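VirX1 (Cyanophage Syn10, PDB 6QGM) iodinates diverse substrates as a viral halogenase, probably with the help of a flavin as in the related tryptophan halogenases. Local coordinates at residues Asp401-Ala404 with Met405-Tyr409; Ser446-Thr449 with Ile450-Thr454; Ile457-Asn460 with Gly461-Ile465; Ser475-Lys478 with Leu479-Val482. One frame throughout, in Å; residues are numbered along the deposited sequence.

The four contacts are local turns following one another along the chain, and side chains link them one to the next in the order 1, 3, 2, 4. Contacts 1 and 3 lie with centres about 12 Å apart and pack directly, M405 SD being 3.6 Å from I462 CG1. Contact 3 also meets contact 2, about 14 Å away between centres, where the H459 ring approaches D448. Contact 2 in turn touches contact 4, again about 14 Å between centres, through N453 and L479. Contacts 1 and 4 are separate, about 27 Å between centres. Contacts 1, 2 and 4 reach a second subunit. The structure is an apo form, without bound substrate or flavin.

Contact 1 (Asp401-Ala404 with Met405-Tyr409)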
loop_
_atom_site.group_PDB
_atom_site.type_symbol
_atom_site.label_atom_id
_atom_site.label_comp_id
_atom_site.label_asym_id
_atom_site.label_seq_id
_atom_site.Cartn_x
_atom_site.Cartn_y
_atom_site.Cartn_z
ATOM N N ASP B 401 10.929 4.756 15.089
ATOM C CA ASP B 401 11.148 3.363 14.599
ATOM C C ASP B 401 12.589 3.184 14.107
ATOM O O ASP B 401 13.212 2.159 14.443
ATOM C CB ASP B 401 10.177 2.986 13.473
ATOM C CG ASP B 401 8.859 2.414 13.954
ATOM O OD1 ASP B 401 8.801 1.969 15.105
ATOM O OD2 ASP B 401 7.903 2.439 13.185
ATOM N N PHE B 402 13.097 4.127 13.316
ATOM C CA PHE B 402 14.473 4.073 12.761
ATOM C C PHE B 402 15.477 4.018 13.917
ATOM O O PHE B 402 16.393 3.167 13.909
ATOM C CB PHE B 402 14.722 5.256 11.821
ATOM C CG PHE B 402 16.113 5.297 11.235
ATOM C CD1 PHE B 402 16.766 4.151 10.802
ATOM C CD2 PHE B 402 16.762 6.507 11.087
ATOM C CE1 PHE B 402 18.050 4.223 10.267
ATOM C CE2 PHE B 402 18.045 6.580 10.562
ATOM C CZ PHE B 402 18.691 5.442 10.159
ATOM N N VAL B 403 15.297 4.888 14.911
ATOM C CA VAL B 403 16.179 4.965 16.114
ATOM C C VAL B 403 16.076 3.623 16.860
ATOM O O VAL B 403 17.120 3.099 17.241
ATOM C CB VAL B 403 15.819 6.183 16.992
ATOM C CG1 VAL B 403 16.463 6.140 18.358
ATOM C CG2 VAL B 403 16.181 7.472 16.295
ATOM N N ALA B 404 14.872 3.062 17.012
ATOM C CA ALA B 404 14.648 1.770 17.697
ATOM C C ALA B 404 15.447 0.652 17.003
ATOM O O ALA B 404 15.939 -0.243 17.721
ATOM C CB ALA B 404 13.172 1.441 17.754
ATOM N N MET B 405 15.602 0.710 15.672
ATOM C CA MET B 405 16.303 -0.338 14.887
ATOM C C MET B 405 17.789 -0.399 15.260
ATOM O O MET B 405 18.359 -1.494 15.168
ATOM C CB MET B 405 16.149 -0.090 13.386
ATOM C CG MET B 405 14.791 -0.482 12.856
ATOM S SD MET B 405 14.678 -0.442 11.069
ATOM C CE MET B 405 12.976 -0.946 10.825
ATOM N N HIS B 406 18.386 0.720 15.683
ATOM C CA HIS B 406 19.804 0.803 16.143
ATOM C C HIS B 406 20.039 -0.120 17.346
ATOM O O HIS B 406 21.163 -0.639 17.481
ATOM C CB HIS B 406 20.192 2.234 16.540
ATOM C CG HIS B 406 20.195 3.216 15.417
ATOM N ND1 HIS B 406 19.083 3.462 14.645
ATOM C CD2 HIS B 406 21.151 4.043 14.962
ATOM C CE1 HIS B 406 19.368 4.380 13.738
ATOM N NE2 HIS B 406 20.629 4.752 13.918
ATOM N N TYR B 407 19.028 -0.273 18.200
ATOM C CA TYR B 407 19.069 -1.116 19.420
ATOM C C TYR B 407 18.701 -2.554 19.047
ATOM O O TYR B 407 19.415 -3.488 19.427
ATOM C CB TYR B 407 18.110 -0.574 20.489
ATOM C CG TYR B 407 18.442 0.792 21.038
ATOM C CD1 TYR B 407 19.424 0.949 21.993
ATOM C CD2 TYR B 407 17.750 1.919 20.629
ATOM C CE1 TYR B 407 19.737 2.192 22.519
ATOM C CE2 TYR B 407 18.045 3.171 21.133
ATOM C CZ TYR B 407 19.045 3.309 22.084
ATOM O OH TYR B 407 19.347 4.537 22.605
ATOM N N ALA B 408 17.602 -2.703 18.309
ATOM C CA ALA B 408 16.900 -3.979 18.064
ATOM C C ALA B 408 17.847 -5.021 17.458
ATOM O O ALA B 408 17.712 -6.216 17.802
ATOM C CB ALA B 408 15.727 -3.727 17.152
ATOM N N TYR B 409 18.757 -4.578 16.582
ATOM C CA TYR B 409 19.614 -5.449 15.739
ATOM C C TYR B 409 21.023 -5.577 16.323
ATOM O O TYR B 409 21.819 -6.298 15.726
ATOM C CB TYR B 409 19.609 -4.920 14.307
ATOM C CG TYR B 409 18.303 -5.165 13.607
ATOM C CD1 TYR B 409 17.964 -6.442 13.190
ATOM C CD2 TYR B 409 17.393 -4.143 13.389
ATOM C CE1 TYR B 409 16.775 -6.699 12.528
ATOM C CE2 TYR B 409 16.182 -4.385 12.763
ATOM C CZ TYR B 409 15.873 -5.672 12.345
ATOM O OH TYR B 409 14.672 -5.931 11.766
#
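H406 reaches back one turn of helix 382-408 to F402 and holds it in two ways. Its ND1 donates to F402 O at 2.8 Å, and the acceptor lies in the imidazole plane, although the bond is bent to 136°. The same ring turns its CE1 corner over the centre of the phenyl face, 3.7 Å above it, making a T-shaped pair with planes 67° apart. F402 can present this face because its CG is anti to the backbone N (chi1 179°), which swings the ring along the helix towards H406. This is the tight part of the turn, with I462 and I465 of helix 462-468 packing against it. A404 O adds a shared grip, accepting from A408 N at 3.0 Å and from Y407 N at 3.1 Å, the second donor standing above the carbonyl plane. The small A404 and A408 suit a buried helix surface, A408 lying against a second subunit. Packing is looser between V403 and Y407, where CG1 and CE2 come only to 4.4 Å; the Y407 hydroxyl bonds to E352, outside the turn. D401 likewise turns its carboxylate out of the turn, to K247 and W442. With ND1 tied to F402 O and NE2 to E355, the imidazole has little freedom to rotate, and its CE1-H, lying between two nitrogens, is probably polarised enough to make a favourable contact with the phenyl face.

Contact 2 (Ser446-Thr449 with Ile450-Thr454); sequences STDT and IGLNT
N453 folds its side chain back on T449, and hydrogen bonds to backbone carbonyls dominate this turn. N453 ND2 donates to T449 O at 2.8 Å, a fairly straight bond of 157° lying in both the carbonyl and the amide plane, which fixes the rotation of the amide. With CG beside its backbone N (chi1 -62°), the amide doubles back over the helix end to reach this oxygen. Among the main-chain bonds, I450 N to S446 O, 3.0 Å, is an ordinary helical step. L452 N then reaches five residues back to T447 O at 2.9 Å as the coil widens, and T454 N returns to D448 O, also 2.9 Å, where the chain folds back after the helix. Van der Waals contacts are slight: T454 CG2 lies 3.5 Å from D448 O, and L452 CD1 is no nearer than 4.1 Å to D448 OD1. Threonine hydroxyls find partners beyond the turn, T449 OG1 at L445 O and T454 OG1 at N112, and Y371 of a second subunit packs on T449 and N453. Asparagine adopts positive phi more readily than most residues. This is the C-terminus of helix 441-451, widening into a pi-type turn and ending at a residue of positive phi.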
loop_
_atom_site.group_PDB
_atom_site.type_symbol
_atom_site.label_atom_id
_atom_site.label_comp_id
_atom_site.label_asym_id
_atom_site.label_seq_id
_atom_site.Cartn_x
_atom_site.Cartn_y
_atom_site.Cartn_z
ATOM N N SER B 446 11.799 -7.048 7.110
ATOM C CA SER B 446 11.771 -8.483 7.477
ATOM C C SER B 446 11.462 -9.287 6.218
ATOM O O SER B 446 12.172 -10.278 5.976
ATOM C CB SER B 446 10.785 -8.756 8.588
ATOM O OG SER B 446 11.300 -8.307 9.844
ATOM N N THR B 447 10.467 -8.828 5.449
ATOM C CA THR B 447 10.059 -9.385 4.133
ATOM C C THR B 447 11.231 -9.347 3.145
ATOM O O THR B 447 11.444 -10.350 2.436
ATOM C CB THR B 447 8.876 -8.606 3.554
ATOM O OG1 THR B 447 7.765 -8.961 4.368
ATOM C CG2 THR B 447 8.609 -8.934 2.098
ATOM N N ASP B 448 11.931 -8.216 3.068
ATOM C CA ASP B 448 12.997 -8.017 2.054
ATOM C C ASP B 448 14.192 -8.929 2.382
ATOM O O ASP B 448 14.735 -9.548 1.433
ATOM C CB ASP B 448 13.368 -6.536 1.935
ATOM C CG ASP B 448 12.290 -5.700 1.258
ATOM O OD1 ASP B 448 11.281 -6.277 0.828
ATOM O OD2 ASP B 448 12.467 -4.473 1.157
ATOM N N THR B 449 14.561 -9.032 3.663
ATOM C CA THR B 449 15.797 -9.720 4.129
ATOM C C THR B 449 15.530 -11.229 4.221
ATOM O O THR B 449 16.102 -11.973 3.410
ATOM C CB THR B 449 16.313 -9.127 5.447
ATOM O OG1 THR B 449 15.247 -9.193 6.383
ATOM C CG2 THR B 449 16.764 -7.696 5.333
ATOM N N ILE B 450 14.667 -11.665 5.139
ATOM C CA ILE B 450 14.373 -13.115 5.369
ATOM C C ILE B 450 13.572 -13.661 4.174
ATOM O O ILE B 450 13.878 -14.775 3.726
ATOM C CB ILE B 450 13.634 -13.317 6.707
ATOM C CG1 ILE B 450 14.398 -12.687 7.875
ATOM C CG2 ILE B 450 13.346 -14.784 6.956
ATOM C CD1 ILE B 450 13.548 -12.433 9.092
ATOM N N GLY B 451 12.581 -12.911 3.678
ATOM C CA GLY B 451 11.656 -13.366 2.622
ATOM C C GLY B 451 12.322 -13.456 1.257
ATOM O O GLY B 451 12.326 -14.576 0.666
ATOM N N LEU B 452 12.887 -12.329 0.794
ATOM C CA LEU B 452 13.404 -12.100 -0.587
ATOM C C LEU B 452 14.943 -12.058 -0.646
ATOM O O LEU B 452 15.473 -11.946 -1.772
ATOM C CB LEU B 452 12.812 -10.785 -1.111
ATOM C CG LEU B 452 11.295 -10.777 -1.313
ATOM C CD1 LEU B 452 10.805 -9.414 -1.744
ATOM C CD2 LEU B 452 10.852 -11.846 -2.293
ATOM N N ASN B 453 15.634 -12.109 0.500
ATOM C CA ASN B 453 17.121 -12.168 0.606
ATOM C C ASN B 453 17.754 -10.995 -0.155
ATOM O O ASN B 453 18.756 -11.204 -0.869
ATOM C CB ASN B 453 17.663 -13.530 0.155
ATOM C CG ASN B 453 17.153 -14.681 1.008
ATOM O OD1 ASN B 453 17.171 -15.840 0.597
ATOM N ND2 ASN B 453 16.719 -14.390 2.218
ATOM N N THR B 454 17.232 -9.783 0.039
ATOM C CA THR B 454 17.618 -8.588 -0.750
ATOM C C THR B 454 17.555 -7.338 0.129
ATOM O O THR B 454 16.704 -7.291 1.041
ATOM C CB THR B 454 16.703 -8.405 -1.973
ATOM O OG1 THR B 454 17.286 -7.442 -2.853
ATOM C CG2 THR B 454 15.314 -7.929 -1.615
#

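Contact 3 (Ile457-Asn460 with Gly461-Ile465)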
loop_
_atom_site.group_PDB
_atom_site.type_symbol
_atom_site.label_atom_id
_atom_site.label_comp_id
_atom_site.label_asym_id
_atom_site.label_seq_id
_atom_site.Cartn_x
_atom_site.Cartn_y
_atom_site.Cartn_z
ATOM N N ILE B 457 17.207 0.351 -2.208
ATOM C CA ILE B 457 17.535 1.785 -1.959
ATOM C C ILE B 457 16.404 2.407 -1.127
ATOM O O ILE B 457 16.659 3.418 -0.476
ATOM C CB ILE B 457 17.804 2.555 -3.269
ATOM C CG1 ILE B 457 16.803 2.188 -4.369
ATOM C CG2 ILE B 457 19.245 2.366 -3.720
ATOM C CD1 ILE B 457 16.768 3.155 -5.503
ATOM N N ASN B 458 15.215 1.795 -1.108
ATOM C CA ASN B 458 14.064 2.191 -0.248
ATOM C C ASN B 458 14.380 2.073 1.252
ATOM O O ASN B 458 13.518 2.504 2.040
ATOM C CB ASN B 458 12.834 1.325 -0.501
ATOM C CG ASN B 458 12.227 1.564 -1.859
ATOM O OD1 ASN B 458 12.505 2.576 -2.500
ATOM N ND2 ASN B 458 11.402 0.631 -2.299
ATOM N N HIS B 459 15.524 1.504 1.644
ATOM C CA HIS B 459 15.967 1.423 3.063
ATOM C C HIS B 459 16.806 2.653 3.456
ATOM O O HIS B 459 17.532 2.557 4.430
ATOM C CB HIS B 459 16.782 0.148 3.304
ATOM C CG HIS B 459 16.125 -1.146 2.965
ATOM N ND1 HIS B 459 14.809 -1.268 2.587
ATOM C CD2 HIS B 459 16.628 -2.401 3.009
ATOM C CE1 HIS B 459 14.516 -2.555 2.440
ATOM N NE2 HIS B 459 15.611 -3.267 2.716
ATOM N N ASN B 460 16.722 3.759 2.715
ATOM C CA ASN B 460 17.595 4.950 2.884
ATOM C C ASN B 460 17.935 5.145 4.366
ATOM O O ASN B 460 17.208 5.893 5.036
ATOM C CB ASN B 460 16.968 6.214 2.259
ATOM C CG ASN B 460 17.944 7.368 2.022
ATOM O OD1 ASN B 460 18.941 7.535 2.747
ATOM N ND2 ASN B 460 17.660 8.193 1.014
ATOM N N GLY B 461 19.021 4.525 4.842
ATOM C CA GLY B 461 19.536 4.748 6.202
ATOM C C GLY B 461 19.617 3.456 6.992
ATOM O O GLY B 461 20.664 3.203 7.635
ATOM N N ILE B 462 18.547 2.661 6.948
ATOM C CA ILE B 462 18.485 1.306 7.561
ATOM C C ILE B 462 19.695 0.495 7.080
ATOM O O ILE B 462 20.288 -0.233 7.914
ATOM C CB ILE B 462 17.145 0.612 7.242
ATOM C CG1 ILE B 462 16.021 1.192 8.112
ATOM C CG2 ILE B 462 17.259 -0.902 7.423
ATOM C CD1 ILE B 462 14.632 0.894 7.598
ATOM N N SER B 463 20.043 0.604 5.799
ATOM C CA SER B 463 21.129 -0.194 5.185
ATOM C C SER B 463 22.437 0.015 5.966
ATOM O O SER B 463 23.092 -0.994 6.271
ATOM C CB SER B 463 21.273 0.113 3.722
ATOM O OG SER B 463 20.242 -0.517 2.993
ATOM N N PHE B 464 22.780 1.253 6.332
ATOM C CA PHE B 464 24.053 1.557 7.032
ATOM C C PHE B 464 24.048 0.946 8.443
ATOM O O PHE B 464 25.095 0.491 8.914
ATOM C CB PHE B 464 24.281 3.064 7.122
ATOM C CG PHE B 464 24.547 3.728 5.797
ATOM C CD1 PHE B 464 25.811 3.718 5.230
ATOM C CD2 PHE B 464 23.510 4.339 5.110
ATOM C CE1 PHE B 464 26.039 4.317 4.003
ATOM C CE2 PHE B 464 23.738 4.943 3.885
ATOM C CZ PHE B 464 24.997 4.909 3.324
ATOM N N ILE B 465 22.894 0.940 9.095
ATOM C CA ILE B 465 22.713 0.490 10.508
ATOM C C ILE B 465 22.803 -1.044 10.583
ATOM O O ILE B 465 23.631 -1.535 11.376
ATOM C CB ILE B 465 21.385 1.027 11.075
ATOM C CG1 ILE B 465 21.314 2.557 11.020
ATOM C CG2 ILE B 465 21.162 0.518 12.496
ATOM C CD1 ILE B 465 22.526 3.266 11.582
#
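H459 O faces the backbone nitrogens of I462 and S463, where a loop turns into helix 462-468. A short 3-10 segment, 457-458, leads into this loop, and the chain swings round at G461, the N-cap residue, whose phi is 123°. Such a backbone is easily reached by glycine, which has no CB to press on the carbonyl before it. Both bonds to H459 O are weak: I462 N stands at 2.7 Å but with a strongly bent approach of 118°, and S463 N is straighter but 3.5 Å away. Having no side chain, G461 cannot cap the helix in the usual way, and a carbonyl from two residues earlier faces the opening N-H groups instead. The partial positive charge of a helix start would probably reinforce this interaction.

H459 carries the side-chain packing. Its CB lies 3.5 Å from S463 OG and 4.0 Å from I462 CB, while the hydroxyl sits at the edge of the imidazole, near the ring plane and 4.1 Å from CD2. CG beside the backbone N (chi1 -56°) sends the ring past these neighbours to L445 and D448 of helix 441-451. Serine is compact enough to fit beside the histidine in a buried spot that F130 and W455 also border. The branched I462 turns to another neighbour, helix 382-408, where it meets F402 and M405, as well as to L445. The arrangement is a helix start with glycine at the N-cap position; it closes the loop between helices 441-451 and 462-468 and sets the latter against helix 382-408.

Contact 4 (Ser475-Lys478 with Leu479-Val482)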
loop_
_atom_site.group_PDB
_atom_site.type_symbol
_atom_site.label_atom_id
_atom_site.label_comp_id
_atom_site.label_asym_id
_atom_site.label_seq_id
_atom_site.Cartn_x
_atom_site.Cartn_y
_atom_site.Cartn_z
ATOM N N SER B 475 22.993 -14.078 3.614
ATOM C CA SER B 475 23.811 -14.319 4.832
ATOM C C SER B 475 24.953 -15.292 4.515
ATOM O O SER B 475 25.936 -15.272 5.261
ATOM C CB SER B 475 22.961 -14.788 5.992
ATOM O OG SER B 475 22.175 -15.919 5.662
ATOM N N TYR B 476 24.826 -16.098 3.456
ATOM C CA TYR B 476 25.816 -17.117 3.025
ATOM C C TYR B 476 25.879 -17.186 1.491
ATOM O O TYR B 476 24.852 -16.963 0.797
ATOM C CB TYR B 476 25.487 -18.482 3.632
ATOM C CG TYR B 476 24.153 -19.096 3.284
ATOM C CD1 TYR B 476 22.964 -18.553 3.741
ATOM C CD2 TYR B 476 24.088 -20.283 2.571
ATOM C CE1 TYR B 476 21.745 -19.135 3.451
ATOM C CE2 TYR B 476 22.878 -20.890 2.281
ATOM C CZ TYR B 476 21.700 -20.304 2.709
ATOM O OH TYR B 476 20.515 -20.883 2.375
ATOM N N ASP B 477 27.071 -17.515 0.982
ATOM C CA ASP B 477 27.406 -17.373 -0.460
ATOM C C ASP B 477 26.693 -18.454 -1.288
ATOM O O ASP B 477 26.344 -18.175 -2.459
ATOM C CB ASP B 477 28.917 -17.421 -0.692
ATOM C CG ASP B 477 29.288 -16.902 -2.071
ATOM O OD1 ASP B 477 28.747 -15.807 -2.445
ATOM O OD2 ASP B 477 30.083 -17.592 -2.765
ATOM N N LYS B 478 26.500 -19.642 -0.709
ATOM C CA LYS B 478 25.870 -20.796 -1.390
ATOM C C LYS B 478 24.475 -20.400 -1.902
ATOM O O LYS B 478 24.003 -20.983 -2.910
ATOM C CB LYS B 478 25.834 -21.992 -0.437
ATOM C CG LYS B 478 25.258 -23.261 -1.034
ATOM C CD LYS B 478 25.947 -23.684 -2.329
ATOM C CE LYS B 478 25.305 -24.888 -2.980
ATOM N NZ LYS B 478 26.291 -25.934 -3.381
ATOM N N LEU B 479 23.857 -19.427 -1.228
ATOM C CA LEU B 479 22.504 -18.894 -1.533
ATOM C C LEU B 479 22.541 -18.108 -2.851
ATOM O O LEU B 479 21.671 -18.328 -3.710
ATOM C CB LEU B 479 22.079 -17.994 -0.374
ATOM C CG LEU B 479 20.679 -17.398 -0.462
ATOM C CD1 LEU B 479 19.659 -18.445 -0.874
ATOM C CD2 LEU B 479 20.333 -16.774 0.879
ATOM N N SER B 480 23.523 -17.203 -2.963
ATOM C CA SER B 480 23.856 -16.402 -4.164
ATOM C C SER B 480 24.127 -17.334 -5.352
ATOM O O SER B 480 23.540 -17.125 -6.415
ATOM C CB SER B 480 25.046 -15.519 -3.875
ATOM O OG SER B 480 24.922 -14.848 -2.631
ATOM N N GLU B 481 25.012 -18.314 -5.163
ATOM C CA GLU B 481 25.423 -19.346 -6.153
ATOM C C GLU B 481 24.191 -19.963 -6.823
ATOM O O GLU B 481 24.169 -20.108 -8.053
ATOM C CB GLU B 481 26.210 -20.440 -5.429
ATOM C CG GLU B 481 27.698 -20.369 -5.652
ATOM C CD GLU B 481 28.478 -21.347 -4.792
ATOM O OE1 GLU B 481 28.474 -22.569 -5.120
ATOM O OE2 GLU B 481 29.074 -20.879 -3.786
ATOM N N VAL B 482 23.210 -20.354 -6.015
ATOM C CA VAL B 482 22.010 -21.141 -6.429
ATOM C C VAL B 482 21.089 -20.257 -7.281
ATOM O O VAL B 482 20.452 -20.799 -8.192
ATOM C CB VAL B 482 21.318 -21.746 -5.193
ATOM C CG1 VAL B 482 19.820 -21.929 -5.378
ATOM C CG2 VAL B 482 21.986 -23.058 -4.794
#
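Y476 lays its ring beneath L479, so that L479 CB stands over the ring centre, 3.9 Å from the centroid and only 10° off the normal. This is a CH-pi contact, widened by L479 CD2 at 3.8 Å from Y476 CE1, and the two side chains cross at about a right angle. The tyrosine ring gets there because its CG lies between the backbone N and the carbonyl carbon (chi1 61°), folding it towards the helix that follows. A flat aromatic face suits a leucine that is buried here against N453 and Q474. The backbone of Y476 adds a weak bond, its O accepting from L479 N at 3.3 Å.

D477 comes next, and its O receives E481 N at 3.0 Å in a nearly straight bond of 172°. Its carboxylate is divided between neighbours: OD1 pairs with K120 in a salt bridge, while OD2 lies 3.6 Å from E481 OE2. That approach of like charges is probably eased by K120, and may raise the proton affinity of one acid a little. Beside D477, S480 OG bonds to Q474.

K478 then bends its chain past E481. Its CD passes 3.9 Å from E481 OE1, yet NZ remains 4.4 Å from that oxygen, beyond a salt bridge; the amine pairs with D61 of a second subunit. A long flexible lysine suits such a reach, and K478 O continues the helix, accepting from V482 N at 3.3 Å. Acidic residues near an amino-terminal turn are characteristic of helix starts, and here helix 477-484 begins against a subunit interface.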